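Local coordinates for carboxyltransferase domain-containing protein (Pyrococcus horikoshii, PDB 2PHC) that is of uncharacterised function but, as a carboxyltransferase-domain (subdomain C and D) family protein, probably binds ATP and acts as a hydrolase, at residues 29-34 with 73-77; 40-44 with 54-58; 153-159 with 171-177. One frame throughout, in Å; residues are numbered along the deposited sequence.

From the N terminus, helix 21-37 leads into strand 42-48, which turns back as strand 51-56 and is followed by helix 63-82. Contact 1 (29-34 with 73-77) closes the longer loop by pairing the two helices, and contact 2 (40-44 with 54-58), lying wholly within that loop, closes the hairpin. The two touch through Ile34 CG2 and Leu42 CD2, with centres about 15 Å apart, so together they tie helices to sheet. Contact 3 (153-159 with 171-177) comes later in series, on the other side of the chain's centre. Its centre is about 39 Å from that of contact 1 and 54 Å from that of contact 2, and it joins the two flanks of a second hairpin.

Contact 1: residues 29-34 with 73-77; sequences SLAKAI and ISARE
The carboxylate of Glu77 is gripped at both oxygens, and one grip reaches across to Ser29. A water donates to Glu77 OE2 at 2.9 Å and also to the backbone oxygen, Ser29 O, at 2.7 Å, so it bridges two acceptors that could not bond each other directly. Glu77 OE1 forms a salt bridge with Arg80, one turn further along the same helix. No direct hydrogen bond crosses between 29-34 and 73-77; apart from the water, the evidence is of van der Waals contact. A bend at chi2 (-63°) folds the Glu77 side chain so that its carboxylate lies along the neighbouring helix, with OE1 3.6 Å from Ser29 CB and OE2 3.5 Å from Ala33 CB. Replacing Glu77 by an alanine would probably leave Arg80 without this carboxylate and the water without its second acceptor, and open a gap beside Ala33.

Further along, Ile73 does the apolar work. Its CG1 stands anti to the backbone N (chi1 -162°), which carries CD1 over the backbone of the other helix, 3.7 Å from Ala33 O. The same methyl lies 3.9 Å from Ile34 CG1, where the two isoleucine side chains cross at about a right angle. Leu30 CD1 comes less closely, at 4.5 Å from Ile73 CG2. The small side chain of Ala33, directed at the other helix, lets Ile73 and Glu77 settle on either side of its methyl.

The segment axes approach to 10.1 Å at 122° between their directions. Leu30 also meets Leu52 of strand 51-56, and Ile34 meets Leu45 of strand 42-48; two helices crossing at a steep angle on one face of an antiparallel sheet are characteristic of a two-layer alpha/beta sandwich.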
# COMPACT_ATOMS: atom_id res chain seq x y z
N SER A 29 -0.23 -8.39 -11.43
CA SER A 29 -1.69 -8.35 -11.50
C SER A 29 -2.18 -7.94 -12.88
O SER A 29 -3.15 -8.46 -13.34
CB SER A 29 -2.21 -7.30 -10.51
OG SER A 29 -1.89 -7.68 -9.24
N LEU A 30 -1.50 -7.02 -13.52
CA LEU A 30 -1.80 -6.59 -14.83
C LEU A 30 -1.53 -7.70 -15.83
O LEU A 30 -2.34 -7.88 -16.74
CB LEU A 30 -0.98 -5.34 -15.15
CG LEU A 30 -1.05 -4.67 -16.52
CD1 LEU A 30 -2.44 -4.45 -17.17
CD2 LEU A 30 -0.27 -3.37 -16.48
N ALA A 31 -0.44 -8.43 -15.67
CA ALA A 31 -0.14 -9.49 -16.57
C ALA A 31 -1.15 -10.56 -16.46
O ALA A 31 -1.65 -11.02 -17.42
CB ALA A 31 1.18 -10.04 -16.34
N LYS A 32 -1.46 -10.92 -15.24
CA LYS A 32 -2.62 -11.69 -14.96
C LYS A 32 -3.97 -11.22 -15.54
O LYS A 32 -4.76 -12.03 -15.85
CB LYS A 32 -2.70 -12.13 -13.50
CG LYS A 32 -1.60 -13.10 -13.07
CD LYS A 32 -1.99 -14.54 -13.07
CE LYS A 32 -0.83 -15.46 -13.18
NZ LYS A 32 -1.06 -16.81 -12.69
N ALA A 33 -4.19 -9.91 -15.72
CA ALA A 33 -5.52 -9.36 -16.05
C ALA A 33 -5.54 -9.62 -17.54
O ALA A 33 -6.54 -10.09 -18.13
CB ALA A 33 -5.59 -7.83 -15.77
N ILE A 34 -4.41 -9.36 -18.18
CA ILE A 34 -4.31 -9.65 -19.57
C ILE A 34 -4.44 -11.09 -19.92
O ILE A 34 -5.05 -11.38 -20.92
CB ILE A 34 -3.03 -9.08 -20.21
CG1 ILE A 34 -3.11 -7.56 -20.15
CG2 ILE A 34 -2.87 -9.55 -21.69
CD1 ILE A 34 -1.77 -7.01 -20.51
N ILE A 73 -7.54 -2.12 -20.34
CA ILE A 73 -7.21 -3.08 -19.30
C ILE A 73 -6.43 -2.46 -18.08
O ILE A 73 -6.77 -2.75 -17.00
CB ILE A 73 -6.69 -4.40 -19.98
CG1 ILE A 73 -6.74 -5.61 -19.03
CG2 ILE A 73 -5.33 -4.23 -20.57
CD1 ILE A 73 -6.93 -6.82 -19.78
N SER A 74 -5.56 -1.45 -18.27
CA SER A 74 -4.93 -0.75 -17.16
C SER A 74 -5.80 0.17 -16.28
O SER A 74 -5.53 0.35 -15.05
CB SER A 74 -3.76 0.08 -17.70
OG SER A 74 -3.17 -0.61 -18.76
N ALA A 75 -6.79 0.80 -16.95
CA ALA A 75 -7.87 1.54 -16.33
C ALA A 75 -8.73 0.76 -15.40
O ALA A 75 -9.06 1.25 -14.36
CB ALA A 75 -8.79 2.24 -17.45
N ARG A 76 -9.10 -0.45 -15.82
CA ARG A 76 -9.84 -1.42 -15.09
C ARG A 76 -9.11 -2.13 -13.93
O ARG A 76 -9.77 -2.57 -12.98
CB ARG A 76 -10.23 -2.54 -16.10
CG ARG A 76 -11.36 -2.05 -17.19
CD ARG A 76 -12.18 -3.22 -17.86
NE ARG A 76 -11.69 -3.49 -19.22
CZ ARG A 76 -11.12 -4.62 -19.68
NH1 ARG A 76 -10.99 -5.69 -18.89
NH2 ARG A 76 -10.68 -4.64 -20.96
N GLU A 77 -7.79 -2.37 -14.07
CA GLU A 77 -6.90 -2.73 -12.99
C GLU A 77 -6.81 -1.63 -11.88
O GLU A 77 -6.98 -1.92 -10.73
CB GLU A 77 -5.49 -3.05 -13.56
CG GLU A 77 -5.42 -4.51 -13.97
CD GLU A 77 -5.61 -5.42 -12.71
OE1 GLU A 77 -4.87 -5.18 -11.69
OE2 GLU A 77 -6.48 -6.35 -12.74
O HOH W 1 -5.27 -8.78 -11.78

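Contact 2: residues 40-44 with 54-58; sequences EWLVE and VIYDP
Ile55 O receives two backbone donors from consecutive residues of the facing strand, Val43 and Glu44. Val43 N makes the shorter bond, at 2.8 Å to Ile55 O. Glu44 N lies 3.3 Å from Ile55 O and sits 44° out of the carbonyl plane, so it does not use a lone pair; both donors approach from the same face of that plane. The reciprocal bond, Ile55 N to Glu44 O at 3.1 Å, completes the hydrogen-bonded pair of Glu44 with Ile55. Toward the open ends of the strands, Asp57 N bonds Trp41 O at 2.9 Å, and the CA of Tyr56 makes a further CH contact with that oxygen. Asp57 OD2 turns to the backbone N of Leu59 instead.

Packing spreads from this backbone ladder. Glu44 and Ile55 run side by side and point the same way, Glu44 CB lying 3.8 Å from Ile55 CD1. Val43 CG1 meets Ile55 CG2 at 3.8 Å, while its other methyl, CG2, rests against the backbone N and CB of Asp57.

On the helix-facing side, Trp41 holds its CG between the backbone N and the carbonyl carbon (chi1 50°), which brings the indole back over the second strand. Its CE3 lies 3.6 Å from Tyr56 CB, whereas Val54 CG1 meets the ring at its edge, near its plane. Leu42 CD1 reaches the same Val54 methyl at 4.0 Å. Tyr69 and Val66 of helix 63-82 continue this cluster, the Tyr69 and Trp41 rings meeting edge-to-face.

The register slips by one residue between the Leu42-Tyr56 and Glu44-Ile55 pairs, and the psi of Val43 (-57°) departs from an extended strand; two residues facing one across an antiparallel hairpin define a classic beta bulge.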
# COMPACT_ATOMS: atom_id res chain seq x y z
N GLU A 40 -6.47 -12.66 -28.78
CA GLU A 40 -6.07 -13.52 -29.90
C GLU A 40 -4.81 -13.00 -30.54
O GLU A 40 -4.09 -13.77 -31.15
CB GLU A 40 -7.24 -13.67 -30.95
CG GLU A 40 -7.99 -15.03 -30.79
CD GLU A 40 -9.11 -15.35 -31.85
OE1 GLU A 40 -9.76 -16.44 -31.69
OE2 GLU A 40 -9.32 -14.52 -32.81
N TRP A 41 -4.55 -11.72 -30.35
CA TRP A 41 -3.37 -11.07 -30.88
C TRP A 41 -2.11 -11.15 -30.01
O TRP A 41 -1.07 -10.60 -30.41
CB TRP A 41 -3.64 -9.62 -31.22
CG TRP A 41 -4.30 -8.81 -30.15
CD1 TRP A 41 -5.62 -8.45 -30.09
CD2 TRP A 41 -3.67 -8.20 -28.98
NE1 TRP A 41 -5.86 -7.67 -28.96
CE2 TRP A 41 -4.69 -7.50 -28.26
CE3 TRP A 41 -2.35 -8.19 -28.46
CZ2 TRP A 41 -4.43 -6.80 -27.06
CZ3 TRP A 41 -2.11 -7.50 -27.23
CH2 TRP A 41 -3.15 -6.83 -26.56
N LEU A 42 -2.20 -11.85 -28.86
CA LEU A 42 -1.11 -11.86 -27.80
C LEU A 42 0.04 -12.73 -28.22
O LEU A 42 -0.14 -13.94 -28.47
CB LEU A 42 -1.57 -12.36 -26.38
CG LEU A 42 -0.47 -12.19 -25.28
CD1 LEU A 42 -0.03 -10.71 -25.21
CD2 LEU A 42 -0.95 -12.67 -23.90
N VAL A 43 1.23 -12.16 -28.22
CA VAL A 43 2.36 -13.06 -28.38
C VAL A 43 3.13 -13.42 -27.03
O VAL A 43 3.18 -14.57 -26.61
CB VAL A 43 3.18 -12.61 -29.58
CG1 VAL A 43 4.60 -13.26 -29.62
CG2 VAL A 43 2.35 -12.85 -30.89
N GLU A 44 3.61 -12.39 -26.33
CA GLU A 44 4.43 -12.58 -25.20
C GLU A 44 4.12 -11.45 -24.18
O GLU A 44 3.68 -10.36 -24.55
CB GLU A 44 5.90 -12.54 -25.63
CG GLU A 44 6.92 -12.83 -24.48
CD GLU A 44 8.28 -13.44 -24.94
OE1 GLU A 44 8.80 -14.29 -24.14
OE2 GLU A 44 8.83 -13.07 -26.03
N VAL A 54 4.72 -6.00 -23.65
CA VAL A 54 3.66 -6.64 -24.33
C VAL A 54 3.95 -6.67 -25.83
O VAL A 54 4.22 -5.67 -26.47
CB VAL A 54 2.27 -5.97 -24.09
CG1 VAL A 54 1.14 -6.91 -24.58
CG2 VAL A 54 2.09 -5.72 -22.61
N ILE A 55 3.85 -7.86 -26.35
CA ILE A 55 4.14 -8.09 -27.73
C ILE A 55 3.04 -8.85 -28.43
O ILE A 55 2.40 -9.70 -27.80
CB ILE A 55 5.38 -9.09 -27.79
CG1 ILE A 55 6.64 -8.43 -27.21
CG2 ILE A 55 5.66 -9.61 -29.21
CD1 ILE A 55 7.69 -9.41 -26.87
N TYR A 56 2.75 -8.37 -29.62
CA TYR A 56 1.54 -8.62 -30.36
C TYR A 56 1.83 -9.10 -31.75
O TYR A 56 2.87 -8.85 -32.28
CB TYR A 56 0.60 -7.41 -30.40
CG TYR A 56 0.98 -6.18 -31.21
CD1 TYR A 56 1.57 -5.10 -30.63
CD2 TYR A 56 0.64 -6.07 -32.53
CE1 TYR A 56 1.87 -4.02 -31.32
CE2 TYR A 56 0.94 -4.95 -33.23
CZ TYR A 56 1.56 -3.94 -32.62
OH TYR A 56 1.87 -2.83 -33.29
N ASP A 57 0.88 -9.80 -32.33
CA ASP A 57 1.06 -10.27 -33.69
C ASP A 57 0.44 -9.25 -34.64
O ASP A 57 -0.77 -9.14 -34.68
CB ASP A 57 0.38 -11.60 -33.87
CG ASP A 57 0.44 -12.08 -35.32
OD1 ASP A 57 0.15 -13.27 -35.55
OD2 ASP A 57 0.79 -11.27 -36.21
N PRO A 58 1.26 -8.50 -35.39
CA PRO A 58 0.80 -7.35 -36.17
C PRO A 58 -0.18 -7.68 -37.33
O PRO A 58 -0.63 -6.75 -38.04
CB PRO A 58 2.10 -6.76 -36.77
CG PRO A 58 3.19 -7.49 -36.14
CD PRO A 58 2.69 -8.77 -35.61

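Contact 3: residues 153-159 with 171-177; sequences RLKVPAG and YAIESPG
Beyond the hairpin of strands 160-164 and 167-171, segments 153-159 and 171-177 go on pairing antiparallel, mostly as loop with short strands 155-156 and 175-177. Val156 and Ser175 form the central hydrogen-bonded pair: Val156 N reaches Ser175 O at 2.8 Å, and Ser175 N returns a longer bond of 3.3 Å to Val156 O, in the carbonyl plane on a lone pair. At the far end Gly177 N bonds Arg153 O at 3.1 Å, while the return bond from Arg153 N is weak. A water accepts from Arg153 NH1 and donates to Gly177 O; Asp99 gives the same nitrogen a salt bridge.

With CG1 anti to the backbone N (chi1 172°), Val156 lays that methyl over one face of Tyr171, 4.0 Å from the ring centroid and 20° off its normal, a CH-pi contact. Ile181 of strand 180-184 touches both side chains. A CB at Gly177 is disfavoured, since it would clash with Tyr171 OH at 2.0 Å.

Lys155 NZ forms a salt bridge with Glu174 OE1 at 3.3 Å, its hydrogen bond weak, and the lysine CG and CD lie along that carboxylate. Ser175 OG donates back to Ile173 O at 2.7 Å, a local bond satisfying the buried hydroxyl.

The register slips by one between Arg153-Gly177 and Val156-Ser175, a beta bulge, and the chain turns a corner at Leu154 as this cyclophilin-like-clan hairpin runs past its regular strands.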
# COMPACT_ATOMS: atom_id res chain seq x y z
N ARG A 153 5.14 -0.08 26.37
CA ARG A 153 4.23 0.79 27.04
C ARG A 153 3.03 0.03 27.55
O ARG A 153 2.67 -1.02 26.97
CB ARG A 153 3.74 1.88 26.09
CG ARG A 153 4.79 2.88 25.70
CD ARG A 153 4.16 4.09 25.12
NE ARG A 153 5.24 5.03 24.80
CZ ARG A 153 5.85 5.09 23.64
NH1 ARG A 153 5.43 4.29 22.63
NH2 ARG A 153 6.86 5.96 23.48
N LEU A 154 2.37 0.53 28.60
CA LEU A 154 1.32 -0.28 29.23
C LEU A 154 -0.05 0.00 28.61
O LEU A 154 -0.99 -0.83 28.74
CB LEU A 154 1.28 -0.10 30.77
CG LEU A 154 2.28 -0.94 31.58
CD1 LEU A 154 2.12 -0.71 33.12
CD2 LEU A 154 2.16 -2.46 31.24
N LYS A 155 -0.15 1.19 28.01
CA LYS A 155 -1.38 1.78 27.51
C LYS A 155 -0.99 2.57 26.26
O LYS A 155 -0.37 3.66 26.36
CB LYS A 155 -2.04 2.77 28.51
CG LYS A 155 -3.14 2.21 29.42
CD LYS A 155 -3.71 3.36 30.32
CE LYS A 155 -4.43 2.89 31.61
NZ LYS A 155 -5.95 3.21 31.51
N VAL A 156 -1.36 2.06 25.09
CA VAL A 156 -1.15 2.75 23.84
C VAL A 156 -2.53 3.20 23.41
O VAL A 156 -3.45 2.41 23.41
CB VAL A 156 -0.39 1.79 22.82
CG1 VAL A 156 -0.32 2.39 21.47
CG2 VAL A 156 1.05 1.46 23.32
N PRO A 157 -2.72 4.49 23.08
CA PRO A 157 -4.09 4.84 22.82
C PRO A 157 -4.61 4.20 21.53
O PRO A 157 -3.84 4.00 20.61
CB PRO A 157 -4.08 6.38 22.73
CG PRO A 157 -2.66 6.81 22.66
CD PRO A 157 -1.78 5.62 22.92
N ALA A 158 -5.90 3.86 21.52
CA ALA A 158 -6.61 3.29 20.42
C ALA A 158 -6.26 4.06 19.14
O ALA A 158 -6.31 5.30 19.16
CB ALA A 158 -8.07 3.49 20.72
N GLY A 159 -5.91 3.40 18.03
CA GLY A 159 -5.64 4.19 16.81
C GLY A 159 -4.18 4.43 16.55
O GLY A 159 -3.83 4.84 15.45
N TYR A 171 -2.73 -0.37 16.64
CA TYR A 171 -3.57 -0.68 17.78
C TYR A 171 -4.98 -0.17 17.60
O TYR A 171 -5.18 1.06 17.47
CB TYR A 171 -2.95 -0.07 19.00
CG TYR A 171 -1.56 -0.58 19.22
CD1 TYR A 171 -1.35 -1.60 20.08
CD2 TYR A 171 -0.48 -0.04 18.57
CE1 TYR A 171 -0.10 -2.10 20.31
CE2 TYR A 171 0.83 -0.50 18.82
CZ TYR A 171 0.99 -1.54 19.66
OH TYR A 171 2.21 -2.08 19.89
N ALA A 172 -5.94 -1.08 17.50
CA ALA A 172 -7.33 -0.68 17.21
C ALA A 172 -8.00 -0.13 18.47
O ALA A 172 -8.82 0.75 18.39
CB ALA A 172 -8.13 -1.84 16.63
N ILE A 173 -7.60 -0.62 19.65
CA ILE A 173 -8.04 -0.05 20.92
C ILE A 173 -6.87 0.07 21.89
O ILE A 173 -5.76 -0.44 21.63
CB ILE A 173 -9.22 -0.87 21.55
CG1 ILE A 173 -8.77 -2.29 21.91
CG2 ILE A 173 -10.40 -0.93 20.61
CD1 ILE A 173 -9.66 -2.92 23.04
N GLU A 174 -7.11 0.75 23.03
CA GLU A 174 -6.04 1.00 24.01
C GLU A 174 -5.58 -0.36 24.53
O GLU A 174 -6.41 -1.22 24.83
CB GLU A 174 -6.50 1.92 25.12
CG GLU A 174 -5.44 2.30 26.16
CD GLU A 174 -6.10 2.84 27.47
OE1 GLU A 174 -6.34 2.03 28.43
OE2 GLU A 174 -6.40 4.06 27.52
N SER A 175 -4.26 -0.57 24.58
CA SER A 175 -3.71 -1.87 24.88
C SER A 175 -2.18 -1.75 25.10
O SER A 175 -1.58 -0.72 24.79
CB SER A 175 -4.10 -2.92 23.80
OG SER A 175 -4.12 -2.43 22.46
N PRO A 176 -1.55 -2.78 25.71
CA PRO A 176 -0.07 -2.65 25.78
C PRO A 176 0.66 -2.93 24.44
O PRO A 176 0.12 -3.66 23.56
CB PRO A 176 0.35 -3.69 26.88
CG PRO A 176 -0.82 -4.74 26.90
CD PRO A 176 -2.08 -4.01 26.34
N GLY A 177 1.89 -2.41 24.29
CA GLY A 177 2.66 -2.71 23.09
C GLY A 177 3.98 -2.01 23.10
O GLY A 177 4.10 -0.92 23.66
O HOH W 2 4.35 1.63 22.20